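Local coordinates for protein Baccell_00875 (Bacteroides cellulosilyticus DSM 14838, PDB 5NO8) that probably acts as a polysaccharide lyase that removes the rhamnose caps, linked to glucuronic acid, from complex arabinogalactan proteins, at residues A[538-543]-A[591-595]; A[600-605]-A[672-678]; A[654-658]-A[677-681]. One frame throughout, in Å; residues are numbered along the deposited sequence.

How the contacts relate
Two of the three contacts form one unit and the third faces a ligand nearby. Contacts 2 and 3 have centres about 8 Å apart and share A677 and N678, and S656 OG of contact 3 meets D674 O of contact 2 at 2.7 Å in a probable hydrogen bond. Contact 1 touches neither: its centre lies about 17 Å from that of contact 2 and about 18 Å from that of contact 3. The short helix that begins after W595 of contact 1 leads toward F600 in contact 2. Both contacts see the same glycerol, bonded directly in contact 1 and about 4 Å from the side chain of F600, consistent with a shared pocket.

Contact 1: A[538-543]-A[591-595]; sequences VNYEQS and AIRHW. With GOL (glycerol), chain C.
E541 meets R593 because its CG stands between its backbone N and carbonyl carbon (chi1 56°), while a bend in R593 at chi3 (52°) turns the guanidinium toward the carboxylate. NH1 of R593 reaches OE1 of E541 at 2.8 Å in a salt bridge, the two planes 36° apart. The same nitrogen also donates to OE1 of Q542 at 3.0 Å. NE2 of Q542 is held elsewhere, by W614 O and T618 OG1, and Q542 CG rests 3.6 Å from A591 CB. OE1 of E541 does double duty, capping helix 542-559 by accepting S543 N from above the carboxylate plane. W595 lays CZ2 over one face of the guanidinium, toward its rim, and V538 CG2 makes a CH-pi contact over the indole, 4.0 Å from the centroid of its five-membered ring. A glycerol closes the group: its O2 donates to E541 OE2 at 2.7 Å and accepts from R593 NH2 and W595 NE1, and NE1 also serves O3 at 2.9 Å. D596 adds a salt bridge to R593 and a bond to the glycerol. Although the glycerol probably came from the crystallisation liquor, carboxylate, guanidinium and indole N-H converging on a polyol are consistent with a carbohydrate-binding pocket.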
ATOM      1  N   VAL A 538       9.435  11.273  -2.686  1.00 29.46           N
ATOM      2  CA  VAL A 538       9.062  11.149  -1.276  1.00 28.85           C
ATOM      3  C   VAL A 538      10.390  10.921  -0.562  1.00 29.21           C
ATOM      4  O   VAL A 538      11.327  10.407  -1.170  1.00 28.27           O
ATOM      5  CB  VAL A 538       8.089   9.961  -1.069  1.00 29.28           C
ATOM      6  CG1 VAL A 538       7.537   9.913   0.351  1.00 30.38           C
ATOM      7  CG2 VAL A 538       6.943  10.019  -2.080  1.00 28.06           C
ATOM      8  N   ASN A 539      10.488  11.301   0.713  1.00 28.87           N
ATOM      9  CA  ASN A 539      11.782  11.262   1.424  1.00 28.63           C
ATOM     10  C   ASN A 539      12.280   9.858   1.691  1.00 27.95           C
ATOM     11  O   ASN A 539      13.480   9.607   1.696  1.00 27.72           O
ATOM     12  CB  ASN A 539      11.727  12.019   2.766  1.00 29.21           C
ATOM     13  CG  ASN A 539      11.423  13.501   2.612  1.00 30.00           C
ATOM     14  OD1 ASN A 539      10.858  14.130   3.540  1.00 30.89           O
ATOM     15  ND2 ASN A 539      11.757  14.070   1.457  1.00 26.62           N
ATOM     16  N   TYR A 540      11.343   8.952   1.947  1.00 25.38           N
ATOM     17  CA  TYR A 540      11.657   7.563   2.137  1.00 23.06           C
ATOM     18  C   TYR A 540      10.386   6.845   1.785  1.00 21.72           C
ATOM     19  O   TYR A 540       9.335   7.267   2.225  1.00 22.88           O
ATOM     20  CB  TYR A 540      12.029   7.311   3.601  1.00 23.07           C
ATOM     21  CG  TYR A 540      12.265   5.872   3.938  1.00 21.78           C
ATOM     22  CD1 TYR A 540      13.470   5.250   3.626  1.00 22.76           C
ATOM     23  CD2 TYR A 540      11.267   5.104   4.561  1.00 21.78           C
ATOM     24  CE1 TYR A 540      13.684   3.910   3.909  1.00 22.29           C
ATOM     25  CE2 TYR A 540      11.480   3.765   4.866  1.00 21.14           C
ATOM     26  CZ  TYR A 540      12.686   3.173   4.527  1.00 23.11           C
ATOM     27  OH  TYR A 540      12.904   1.851   4.824  1.00 22.91           O
ATOM     28  N   GLU A 541      10.472   5.757   1.030  1.00 21.17           N
ATOM     29  CA  GLU A 541       9.258   5.011   0.648  1.00 21.58           C
ATOM     30  C   GLU A 541       9.578   3.703  -0.032  1.00 20.56           C
ATOM     31  O   GLU A 541      10.717   3.438  -0.440  1.00 19.66           O
ATOM     32  CB  GLU A 541       8.383   5.850  -0.287  1.00 23.44           C
ATOM     33  CG  GLU A 541       9.113   6.322  -1.542  1.00 24.77           C
ATOM     34  CD  GLU A 541       8.228   6.299  -2.782  1.00 27.85           C
ATOM     35  OE1 GLU A 541       7.542   5.253  -2.985  1.00 28.77           O
ATOM     36  OE2 GLU A 541       8.228   7.285  -3.563  1.00 25.89           O
ATOM     37  N   GLN A 542       8.537   2.895  -0.207  1.00 19.21           N
ATOM     38  CA  GLN A 542       8.690   1.609  -0.830  1.00 18.77           C
ATOM     39  C   GLN A 542       9.204   1.655  -2.270  1.00 19.10           C
ATOM     40  O   GLN A 542       9.919   0.728  -2.684  1.00 19.98           O
ATOM     41  CB  GLN A 542       7.379   0.818  -0.725  1.00 18.83           C
ATOM     42  CG  GLN A 542       7.373  -0.520  -1.472  1.00 16.90           C
ATOM     43  CD  GLN A 542       6.759  -0.416  -2.844  1.00 17.33           C
ATOM     44  OE1 GLN A 542       6.301   0.635  -3.253  1.00 16.43           O
ATOM     45  NE2 GLN A 542       6.738  -1.533  -3.560  1.00 16.83           N
ATOM     46  N   SER A 543       8.867   2.689  -3.032  1.00 20.29           N
ATOM     47  CA  SER A 543       9.375   2.773  -4.404  1.00 22.30           C
ATOM     48  C   SER A 543      10.735   3.493  -4.529  1.00 23.28           C
ATOM     49  O   SER A 543      11.129   3.865  -5.629  1.00 24.41           O
ATOM     50  CB  SER A 543       8.328   3.310  -5.389  1.00 23.37           C
ATOM     51  OG  SER A 543       8.099   4.702  -5.252  1.00 27.09           O
ATOM     52  N   ALA A 591       2.326  -3.133  -0.093  1.00 14.16           N
ATOM     53  CA  ALA A 591       3.053  -2.081   0.583  1.00 13.75           C
ATOM     54  C   ALA A 591       2.209  -0.859   0.940  1.00 14.18           C
ATOM     55  O   ALA A 591       1.399  -0.365   0.130  1.00 13.47           O
ATOM     56  CB  ALA A 591       4.212  -1.649  -0.279  1.00 14.30           C
ATOM     57  N   ILE A 592       2.489  -0.313   2.122  1.00 14.13           N
ATOM     58  CA  ILE A 592       1.931   0.948   2.514  1.00 15.54           C
ATOM     59  C   ILE A 592       2.389   2.017   1.532  1.00 14.88           C
ATOM     60  O   ILE A 592       3.582   2.214   1.329  1.00 14.47           O
ATOM     61  CB  ILE A 592       2.373   1.372   3.920  1.00 16.23           C
ATOM     62  CG1 ILE A 592       1.842   0.399   4.986  1.00 16.29           C
ATOM     63  CG2 ILE A 592       1.890   2.805   4.209  1.00 16.08           C
ATOM     64  CD1 ILE A 592       2.560   0.534   6.313  1.00 17.60           C
ATOM     65  N   ARG A 593       1.414   2.648   0.901  1.00 14.45           N
ATOM     66  CA  ARG A 593       1.583   3.812   0.036  1.00 15.03           C
ATOM     67  C   ARG A 593       0.356   4.678   0.289  1.00 15.93           C
ATOM     68  O   ARG A 593      -0.735   4.163   0.561  1.00 16.30           O
ATOM     69  CB  ARG A 593       1.687   3.404  -1.435  1.00 15.21           C
ATOM     70  CG  ARG A 593       2.789   2.387  -1.711  1.00 16.23           C
ATOM     71  CD  ARG A 593       2.964   2.011  -3.194  1.00 17.12           C
ATOM     72  NE  ARG A 593       3.113   3.203  -4.014  1.00 18.51           N
ATOM     73  CZ  ARG A 593       4.242   3.912  -4.142  1.00 17.39           C
ATOM     74  NH1 ARG A 593       5.372   3.510  -3.583  1.00 18.23           N
ATOM     75  NH2 ARG A 593       4.232   5.023  -4.844  1.00 17.54           N
ATOM     76  N   HIS A 594       0.514   5.986   0.262  1.00 15.51           N
ATOM     77  CA  HIS A 594      -0.554   6.871   0.755  1.00 16.11           C
ATOM     78  C   HIS A 594      -0.584   8.283   0.166  1.00 16.25           C
ATOM     79  O   HIS A 594      -1.139   9.206   0.762  1.00 16.23           O
ATOM     80  CB  HIS A 594      -0.558   6.902   2.286  1.00 16.62           C
ATOM     81  CG  HIS A 594       0.728   7.378   2.901  1.00 16.21           C
ATOM     82  ND1 HIS A 594       1.205   8.670   2.748  1.00 16.46           N
ATOM     83  CD2 HIS A 594       1.629   6.731   3.665  1.00 16.59           C
ATOM     84  CE1 HIS A 594       2.343   8.785   3.404  1.00 15.86           C
ATOM     85  NE2 HIS A 594       2.610   7.636   3.996  1.00 16.03           N
ATOM     86  N   TRP A 595      -0.087   8.438  -1.053  1.00 17.04           N
ATOM     87  CA  TRP A 595      -0.077   9.758  -1.715  1.00 17.30           C
ATOM     88  C   TRP A 595      -0.487   9.800  -3.192  1.00 18.50           C
ATOM     89  O   TRP A 595      -0.776  10.878  -3.715  1.00 17.83           O
ATOM     90  CB  TRP A 595       1.325  10.375  -1.546  1.00 17.32           C
ATOM     91  CG  TRP A 595       2.371   9.493  -2.064  1.00 17.08           C
ATOM     92  CD1 TRP A 595       2.842   9.432  -3.343  1.00 17.57           C
ATOM     93  CD2 TRP A 595       3.061   8.496  -1.329  1.00 17.62           C
ATOM     94  NE1 TRP A 595       3.794   8.451  -3.439  1.00 17.90           N
ATOM     95  CE2 TRP A 595       3.927   7.844  -2.220  1.00 17.79           C
ATOM     96  CE3 TRP A 595       3.025   8.083  -0.003  1.00 16.99           C
ATOM     97  CZ2 TRP A 595       4.755   6.812  -1.817  1.00 16.97           C
ATOM     98  CZ3 TRP A 595       3.832   7.053   0.391  1.00 17.37           C
ATOM     99  CH2 TRP A 595       4.681   6.419  -0.515  1.00 17.29           C
TER
HETATM  100  C1  GOL C 701       7.402   7.799  -7.465  1.00 45.90           C
HETATM  101  O1  GOL C 701       8.520   6.943  -7.177  1.00 50.72           O
HETATM  102  C2  GOL C 701       6.131   7.318  -6.757  1.00 44.25           C
HETATM  103  O2  GOL C 701       6.201   7.373  -5.309  1.00 37.93           O
HETATM  104  C3  GOL C 701       4.924   8.123  -7.268  1.00 40.32           C
HETATM  105  O3  GOL C 701       4.260   8.838  -6.235  1.00 39.06           O
HETATM  106  O   HOH W   1       6.005   3.674   1.111  1.00 17.28           O

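Contact 2: A[600-605]-A[672-678]; sequences FGKREL and FYDPYAN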
ATOM      1  N   PHE A 600      -2.048  11.637  -8.954  1.00 20.36           N
ATOM      2  CA  PHE A 600      -2.475  10.933 -10.179  1.00 20.74           C
ATOM      3  C   PHE A 600      -3.978  10.808 -10.398  1.00 20.05           C
ATOM      4  O   PHE A 600      -4.420  10.634 -11.532  1.00 21.57           O
ATOM      5  CB  PHE A 600      -1.807   9.561 -10.206  1.00 20.45           C
ATOM      6  CG  PHE A 600      -0.317   9.639 -10.321  1.00 19.99           C
ATOM      7  CD1 PHE A 600       0.481   9.757  -9.196  1.00 20.26           C
ATOM      8  CD2 PHE A 600       0.296   9.654 -11.571  1.00 21.16           C
ATOM      9  CE1 PHE A 600       1.856   9.856  -9.307  1.00 21.51           C
ATOM     10  CE2 PHE A 600       1.667   9.751 -11.682  1.00 21.25           C
ATOM     11  CZ  PHE A 600       2.450   9.871 -10.552  1.00 20.76           C
ATOM     12  N   GLY A 601      -4.779  10.932  -9.344  1.00 18.55           N
ATOM     13  CA  GLY A 601      -6.204  10.640  -9.431  1.00 19.10           C
ATOM     14  C   GLY A 601      -7.054  11.835  -9.767  1.00 21.12           C
ATOM     15  O   GLY A 601      -6.635  12.992  -9.564  1.00 20.56           O
ATOM     16  N   LYS A 602      -8.258  11.562 -10.249  1.00 20.77           N
ATOM     17  CA  LYS A 602      -9.269  12.586 -10.438  1.00 21.63           C
ATOM     18  C   LYS A 602      -9.698  13.261  -9.128  1.00 22.16           C
ATOM     19  O   LYS A 602      -9.937  14.471  -9.104  1.00 21.58           O
ATOM     20  CB  LYS A 602     -10.531  12.004 -11.077  1.00 22.83           C
ATOM     21  CG  LYS A 602     -11.481  13.101 -11.554  1.00 24.05           C
ATOM     22  CD  LYS A 602     -12.621  12.523 -12.364  1.00 25.11           C
ATOM     23  CE  LYS A 602     -13.441  13.597 -13.052  1.00 26.44           C
ATOM     24  NZ  LYS A 602     -14.717  13.008 -13.548  1.00 28.05           N
ATOM     25  N   ARG A 603      -9.835  12.476  -8.060  1.00 22.07           N
ATOM     26  CA  ARG A 603     -10.360  12.998  -6.782  1.00 22.71           C
ATOM     27  C   ARG A 603      -9.306  13.715  -5.936  1.00 22.46           C
ATOM     28  O   ARG A 603      -9.659  14.335  -4.910  1.00 23.07           O
ATOM     29  CB  ARG A 603     -10.971  11.866  -5.973  1.00 24.36           C
ATOM     30  CG  ARG A 603     -12.166  11.198  -6.632  1.00 28.23           C
ATOM     31  CD  ARG A 603     -13.387  12.083  -6.763  1.00 32.08           C
ATOM     32  NE  ARG A 603     -14.451  11.309  -7.413  1.00 40.67           N
ATOM     33  CZ  ARG A 603     -15.189  10.355  -6.828  1.00 45.23           C
ATOM     34  NH1 ARG A 603     -15.042  10.050  -5.528  1.00 49.73           N
ATOM     35  NH2 ARG A 603     -16.106   9.712  -7.547  1.00 47.55           N
ATOM     36  N   GLU A 604      -8.030  13.569  -6.326  1.00 22.19           N
ATOM     37  CA  GLU A 604      -6.892  14.289  -5.734  1.00 23.75           C
ATOM     38  C   GLU A 604      -6.794  14.105  -4.210  1.00 23.87           C
ATOM     39  O   GLU A 604      -6.436  15.024  -3.480  1.00 25.03           O
ATOM     40  CB  GLU A 604      -6.949  15.775  -6.129  1.00 26.19           C
ATOM     41  CG  GLU A 604      -6.932  15.967  -7.647  1.00 27.32           C
ATOM     42  CD  GLU A 604      -6.903  17.429  -8.076  1.00 31.88           C
ATOM     43  OE1 GLU A 604      -7.021  18.322  -7.209  1.00 33.67           O
ATOM     44  OE2 GLU A 604      -6.757  17.682  -9.296  1.00 34.11           O
ATOM     45  N   LEU A 605      -7.129  12.911  -3.735  1.00 23.01           N
ATOM     46  CA  LEU A 605      -7.116  12.627  -2.290  1.00 23.01           C
ATOM     47  C   LEU A 605      -5.795  12.018  -1.844  1.00 21.73           C
ATOM     48  O   LEU A 605      -5.461  10.895  -2.246  1.00 21.92           O
ATOM     49  CB  LEU A 605      -8.231  11.648  -1.925  1.00 25.06           C
ATOM     50  CG  LEU A 605      -9.535  12.137  -1.330  1.00 29.66           C
ATOM     51  CD1 LEU A 605     -10.386  10.928  -0.947  1.00 27.94           C
ATOM     52  CD2 LEU A 605      -9.282  12.985  -0.097  1.00 29.79           C
ATOM     53  N   PHE A 672     -13.110   3.998  -2.230  1.00 13.61           N
ATOM     54  CA  PHE A 672     -13.487   4.011  -3.641  1.00 14.27           C
ATOM     55  C   PHE A 672     -12.257   3.856  -4.534  1.00 13.32           C
ATOM     56  O   PHE A 672     -11.131   4.165  -4.142  1.00 12.65           O
ATOM     57  CB  PHE A 672     -14.262   5.301  -4.002  1.00 15.12           C
ATOM     58  CG  PHE A 672     -13.439   6.549  -3.897  1.00 16.24           C
ATOM     59  CD1 PHE A 672     -12.586   6.924  -4.905  1.00 16.80           C
ATOM     60  CD2 PHE A 672     -13.542   7.366  -2.791  1.00 17.01           C
ATOM     61  CE1 PHE A 672     -11.799   8.055  -4.807  1.00 18.34           C
ATOM     62  CE2 PHE A 672     -12.777   8.509  -2.692  1.00 17.35           C
ATOM     63  CZ  PHE A 672     -11.899   8.864  -3.692  1.00 17.98           C
ATOM     64  N   TYR A 673     -12.517   3.378  -5.749  1.00 13.97           N
ATOM     65  CA  TYR A 673     -11.526   3.366  -6.831  1.00 13.35           C
ATOM     66  C   TYR A 673     -11.572   4.712  -7.501  1.00 14.07           C
ATOM     67  O   TYR A 673     -12.646   5.166  -7.938  1.00 13.30           O
ATOM     68  CB  TYR A 673     -11.853   2.244  -7.861  1.00 13.39           C
ATOM     69  CG  TYR A 673     -11.603   0.883  -7.321  1.00 13.45           C
ATOM     70  CD1 TYR A 673     -10.329   0.369  -7.272  1.00 13.19           C
ATOM     71  CD2 TYR A 673     -12.646   0.097  -6.831  1.00 14.19           C
ATOM     72  CE1 TYR A 673     -10.072  -0.887  -6.733  1.00 13.99           C
ATOM     73  CE2 TYR A 673     -12.389  -1.158  -6.284  1.00 14.56           C
ATOM     74  CZ  TYR A 673     -11.099  -1.648  -6.263  1.00 13.87           C
ATOM     75  OH  TYR A 673     -10.820  -2.883  -5.732  1.00 14.54           O
ATOM     76  N   ASP A 674     -10.425   5.373  -7.580  1.00 14.50           N
ATOM     77  CA  ASP A 674     -10.373   6.640  -8.292  1.00 17.03           C
ATOM     78  C   ASP A 674     -10.806   6.456  -9.752  1.00 17.68           C
ATOM     79  O   ASP A 674     -10.423   5.467 -10.383  1.00 17.34           O
ATOM     80  CB  ASP A 674      -8.990   7.250  -8.236  1.00 18.04           C
ATOM     81  CG  ASP A 674      -8.996   8.680  -8.722  1.00 19.75           C
ATOM     82  OD1 ASP A 674      -8.955   8.861  -9.962  1.00 19.06           O
ATOM     83  OD2 ASP A 674      -9.123   9.585  -7.850  1.00 19.68           O
ATOM     84  N   PRO A 675     -11.645   7.366 -10.270  1.00 18.96           N
ATOM     85  CA  PRO A 675     -12.197   7.169 -11.602  1.00 19.58           C
ATOM     86  C   PRO A 675     -11.262   7.413 -12.792  1.00 18.99           C
ATOM     87  O   PRO A 675     -11.725   7.268 -13.909  1.00 18.41           O
ATOM     88  CB  PRO A 675     -13.369   8.137 -11.643  1.00 21.57           C
ATOM     89  CG  PRO A 675     -13.096   9.149 -10.616  1.00 21.40           C
ATOM     90  CD  PRO A 675     -12.325   8.457  -9.549  1.00 20.49           C
ATOM     91  N   TYR A 676     -10.005   7.801 -12.571  1.00 17.22           N
ATOM     92  CA  TYR A 676      -9.038   7.866 -13.666  1.00 17.62           C
ATOM     93  C   TYR A 676      -8.326   6.540 -13.819  1.00 16.70           C
ATOM     94  O   TYR A 676      -7.863   5.975 -12.833  1.00 15.96           O
ATOM     95  CB  TYR A 676      -7.942   8.938 -13.464  1.00 17.80           C
ATOM     96  CG  TYR A 676      -8.315  10.380 -13.786  1.00 19.59           C
ATOM     97  CD1 TYR A 676      -9.522  10.722 -14.406  1.00 20.26           C
ATOM     98  CD2 TYR A 676      -7.422  11.414 -13.488  1.00 20.33           C
ATOM     99  CE1 TYR A 676      -9.833  12.052 -14.714  1.00 21.66           C
ATOM    100  CE2 TYR A 676      -7.735  12.745 -13.784  1.00 21.11           C
ATOM    101  CZ  TYR A 676      -8.940  13.050 -14.379  1.00 22.66           C
ATOM    102  OH  TYR A 676      -9.280  14.356 -14.668  1.00 23.37           O
ATOM    103  N   ALA A 677      -8.192   6.086 -15.062  1.00 16.83           N
ATOM    104  CA  ALA A 677      -7.114   5.159 -15.418  1.00 16.95           C
ATOM    105  C   ALA A 677      -5.934   6.039 -15.825  1.00 17.86           C
ATOM    106  O   ALA A 677      -6.026   6.838 -16.774  1.00 18.97           O
ATOM    107  CB  ALA A 677      -7.517   4.258 -16.556  1.00 16.89           C
ATOM    108  N   ASN A 678      -4.856   5.931 -15.074  1.00 17.43           N
ATOM    109  CA  ASN A 678      -3.692   6.734 -15.294  1.00 17.84           C
ATOM    110  C   ASN A 678      -2.504   5.815 -15.520  1.00 17.38           C
ATOM    111  O   ASN A 678      -2.230   5.446 -16.669  1.00 19.20           O
ATOM    112  CB  ASN A 678      -3.563   7.749 -14.123  1.00 17.77           C
ATOM    113  CG  ASN A 678      -2.456   8.742 -14.341  1.00 18.46           C
ATOM    114  OD1 ASN A 678      -1.479   8.411 -14.989  1.00 19.40           O
ATOM    115  ND2 ASN A 678      -2.596   9.980 -13.797  1.00 18.19           N
TER
HETATM  116  O   HOH W   2      -8.099  10.166  -5.303  1.00 23.83           O
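D674 grips the backbone of 600-605 with both carboxylate oxygens, and here the contact is tight. Its CG lies opposite the backbone N (chi1 -168°), from where OD1 accepts K602 N at 2.8 Å on the syn side and OD2 takes R603 N at 3.0 Å on its syn lone pair. A water also donates to OD2 and is weakly bonded by L605 N. Next to this clamp, CB of K602 sits over the centre of the Y676 ring, 3.6 Å from its centroid, in a CH-pi contact. N678 ND2 donates to F600 O at 3.0 Å, in the carbonyl plane, while N678 OD1 accepts from R395. OD1 of D674 accepts Y676 N as well, an Asx turn at the break in strand 672-677, an inner strand of a four-stranded antiparallel sheet. The other side faces solvent and is held by an aromatic face and charges rather than backbone bonds. The exposed R603 places NH1 over the centre of the F672 ring, a cation-pi contact with R603 CZ 4.7 Å from the centroid, while L605 CD1 comes to F672 CZ at 3.8 Å along the ring edge. K602 runs extended across P675 to salt bridges with E372 and D370, and R603 NH2 also pairs with E372.

Contact 3: A[654-658]-A[677-681]; sequences KASCA and ANDQD
Q680 folds back against the chain at S656 and C657, its CG placed between backbone N and carbonyl carbon (chi1 71°) and the chain bent again at chi2 (-60°). This doubling-back sets CG 3.2 Å from S656 O, with CB at 3.3 Å from the same oxygen, so that the aliphatic part of the side chain lies against a carbonyl. The end of the side chain lies between A655 CB and the C657 backbone, Q680 CD being 3.9 Å from A655 CB. A677 CB meets A655 O at 3.4 Å, and C657 CB packs on N678 CB at 3.8 Å and lies 3.9 Å from D679 OD1. An alanine in place of Q680 would probably open a gap beside A655 CB and the C657 backbone, which the far end of the side chain now fills. A water lies between C657 O and D679 OD1, though not every bond it could make can hold at once. Further out, S656 OG bonds to D674 O, and C657 and A658 pair through their backbones with Y676 and D674, which fixes 654-658 beside strand 672-677. From the other segment, D679 OD2 bonds to Y613 OH, and D681 forms a salt bridge with R345 of helix 338-352, a residue that A655 and Q680 also touch. Shape fit is the clear part of the contact, and the surely directional bonds reach outward to these neighbours, which probably hold the two loops in place.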
ATOM      1  N   LYS A 654     -11.998  -1.440 -18.025  1.00 14.19           N
ATOM      2  CA  LYS A 654     -11.603  -0.185 -17.371  1.00 14.71           C
ATOM      3  C   LYS A 654     -10.623  -0.512 -16.237  1.00 14.30           C
ATOM      4  O   LYS A 654     -10.503  -1.667 -15.793  1.00 13.77           O
ATOM      5  CB  LYS A 654     -12.825   0.562 -16.842  1.00 15.30           C
ATOM      6  CG  LYS A 654     -13.645   1.202 -17.945  1.00 16.37           C
ATOM      7  CD  LYS A 654     -14.929   1.844 -17.409  1.00 18.84           C
ATOM      8  CE  LYS A 654     -15.630   2.692 -18.467  1.00 20.20           C
ATOM      9  NZ  LYS A 654     -16.815   3.393 -17.905  1.00 22.05           N
ATOM     10  N   ALA A 655      -9.917   0.511 -15.763  1.00 13.76           N
ATOM     11  CA  ALA A 655      -8.979   0.336 -14.689  1.00 13.69           C
ATOM     12  C   ALA A 655      -8.966   1.592 -13.816  1.00 13.62           C
ATOM     13  O   ALA A 655      -9.435   2.653 -14.244  1.00 14.04           O
ATOM     14  CB  ALA A 655      -7.598   0.061 -15.220  1.00 13.33           C
ATOM     15  N   SER A 656      -8.410   1.444 -12.630  1.00 14.44           N
ATOM     16  CA  SER A 656      -8.302   2.567 -11.686  1.00 14.42           C
ATOM     17  C   SER A 656      -6.864   2.787 -11.223  1.00 14.61           C
ATOM     18  O   SER A 656      -6.157   1.839 -10.904  1.00 13.59           O
ATOM     19  CB  SER A 656      -9.204   2.315 -10.478  1.00 14.34           C
ATOM     20  OG  SER A 656      -8.978   3.307  -9.485  1.00 14.64           O
ATOM     21  N   CYS A 657      -6.483   4.061 -11.091  1.00 15.56           N
ATOM     22  CA  CYS A 657      -5.138   4.419 -10.644  1.00 15.96           C
ATOM     23  C   CYS A 657      -4.879   4.236  -9.156  1.00 15.71           C
ATOM     24  O   CYS A 657      -3.720   4.239  -8.761  1.00 16.04           O
ATOM     25  CB  CYS A 657      -4.778   5.851 -11.070  1.00 16.74           C
ATOM     26  SG  CYS A 657      -5.708   7.125 -10.240  1.00 19.82           S
ATOM     27  N   ALA A 658      -5.926   4.062  -8.339  1.00 15.47           N
ATOM     28  CA  ALA A 658      -5.750   3.863  -6.891  1.00 15.86           C
ATOM     29  C   ALA A 658      -7.068   3.515  -6.201  1.00 14.18           C
ATOM     30  O   ALA A 658      -8.106   4.047  -6.569  1.00 15.12           O
ATOM     31  CB  ALA A 658      -5.206   5.144  -6.256  1.00 16.49           C
ATOM     32  N   ALA A 677      -8.192   6.086 -15.062  1.00 16.83           N
ATOM     33  CA  ALA A 677      -7.114   5.159 -15.418  1.00 16.95           C
ATOM     34  C   ALA A 677      -5.934   6.039 -15.825  1.00 17.86           C
ATOM     35  O   ALA A 677      -6.026   6.838 -16.774  1.00 18.97           O
ATOM     36  CB  ALA A 677      -7.517   4.258 -16.556  1.00 16.89           C
ATOM     37  N   ASN A 678      -4.856   5.931 -15.074  1.00 17.43           N
ATOM     38  CA  ASN A 678      -3.692   6.734 -15.294  1.00 17.84           C
ATOM     39  C   ASN A 678      -2.504   5.815 -15.520  1.00 17.38           C
ATOM     40  O   ASN A 678      -2.230   5.446 -16.669  1.00 19.20           O
ATOM     41  CB  ASN A 678      -3.563   7.749 -14.123  1.00 17.77           C
ATOM     42  CG  ASN A 678      -2.456   8.742 -14.341  1.00 18.46           C
ATOM     43  OD1 ASN A 678      -1.479   8.411 -14.989  1.00 19.40           O
ATOM     44  ND2 ASN A 678      -2.596   9.980 -13.797  1.00 18.19           N
ATOM     45  N   ASP A 679      -1.825   5.397 -14.460  1.00 16.57           N
ATOM     46  CA  ASP A 679      -0.547   4.713 -14.542  1.00 16.70           C
ATOM     47  C   ASP A 679      -0.523   3.248 -14.040  1.00 15.47           C
ATOM     48  O   ASP A 679       0.516   2.599 -14.045  1.00 15.40           O
ATOM     49  CB  ASP A 679       0.555   5.567 -13.827  1.00 18.29           C
ATOM     50  CG  ASP A 679       0.148   6.109 -12.443  1.00 19.76           C
ATOM     51  OD1 ASP A 679      -1.065   6.225 -12.090  1.00 20.19           O
ATOM     52  OD2 ASP A 679       1.102   6.425 -11.672  1.00 21.69           O
ATOM     53  N   GLN A 680      -1.676   2.742 -13.615  1.00 14.09           N
ATOM     54  CA  GLN A 680      -1.797   1.438 -12.960  1.00 14.74           C
ATOM     55  C   GLN A 680      -1.475   0.236 -13.830  1.00 14.58           C
ATOM     56  O   GLN A 680      -1.323  -0.852 -13.289  1.00 13.69           O
ATOM     57  CB  GLN A 680      -3.206   1.222 -12.347  1.00 14.53           C
ATOM     58  CG  GLN A 680      -4.329   1.010 -13.367  1.00 14.33           C
ATOM     59  CD  GLN A 680      -4.501   2.168 -14.317  1.00 15.12           C
ATOM     60  OE1 GLN A 680      -4.535   2.016 -15.588  1.00 16.74           O
ATOM     61  NE2 GLN A 680      -4.622   3.337 -13.741  1.00 12.60           N
ATOM     62  N   ASP A 681      -1.337   0.412 -15.136  1.00 14.68           N
ATOM     63  CA  ASP A 681      -1.088  -0.751 -15.999  1.00 15.20           C
ATOM     64  C   ASP A 681       0.275  -1.385 -15.754  1.00 14.53           C
ATOM     65  O   ASP A 681       0.477  -2.554 -16.063  1.00 12.82           O
ATOM     66  CB  ASP A 681      -1.367  -0.397 -17.445  1.00 16.33           C
ATOM     67  CG  ASP A 681      -2.831  -0.092 -17.652  1.00 17.92           C
ATOM     68  OD1 ASP A 681      -3.673  -0.924 -17.231  1.00 19.42           O
ATOM     69  OD2 ASP A 681      -3.175   0.984 -18.164  1.00 18.99           O
TER
HETATM   70  O   HOH W   3      -1.536   6.171  -9.268  1.00 22.46           O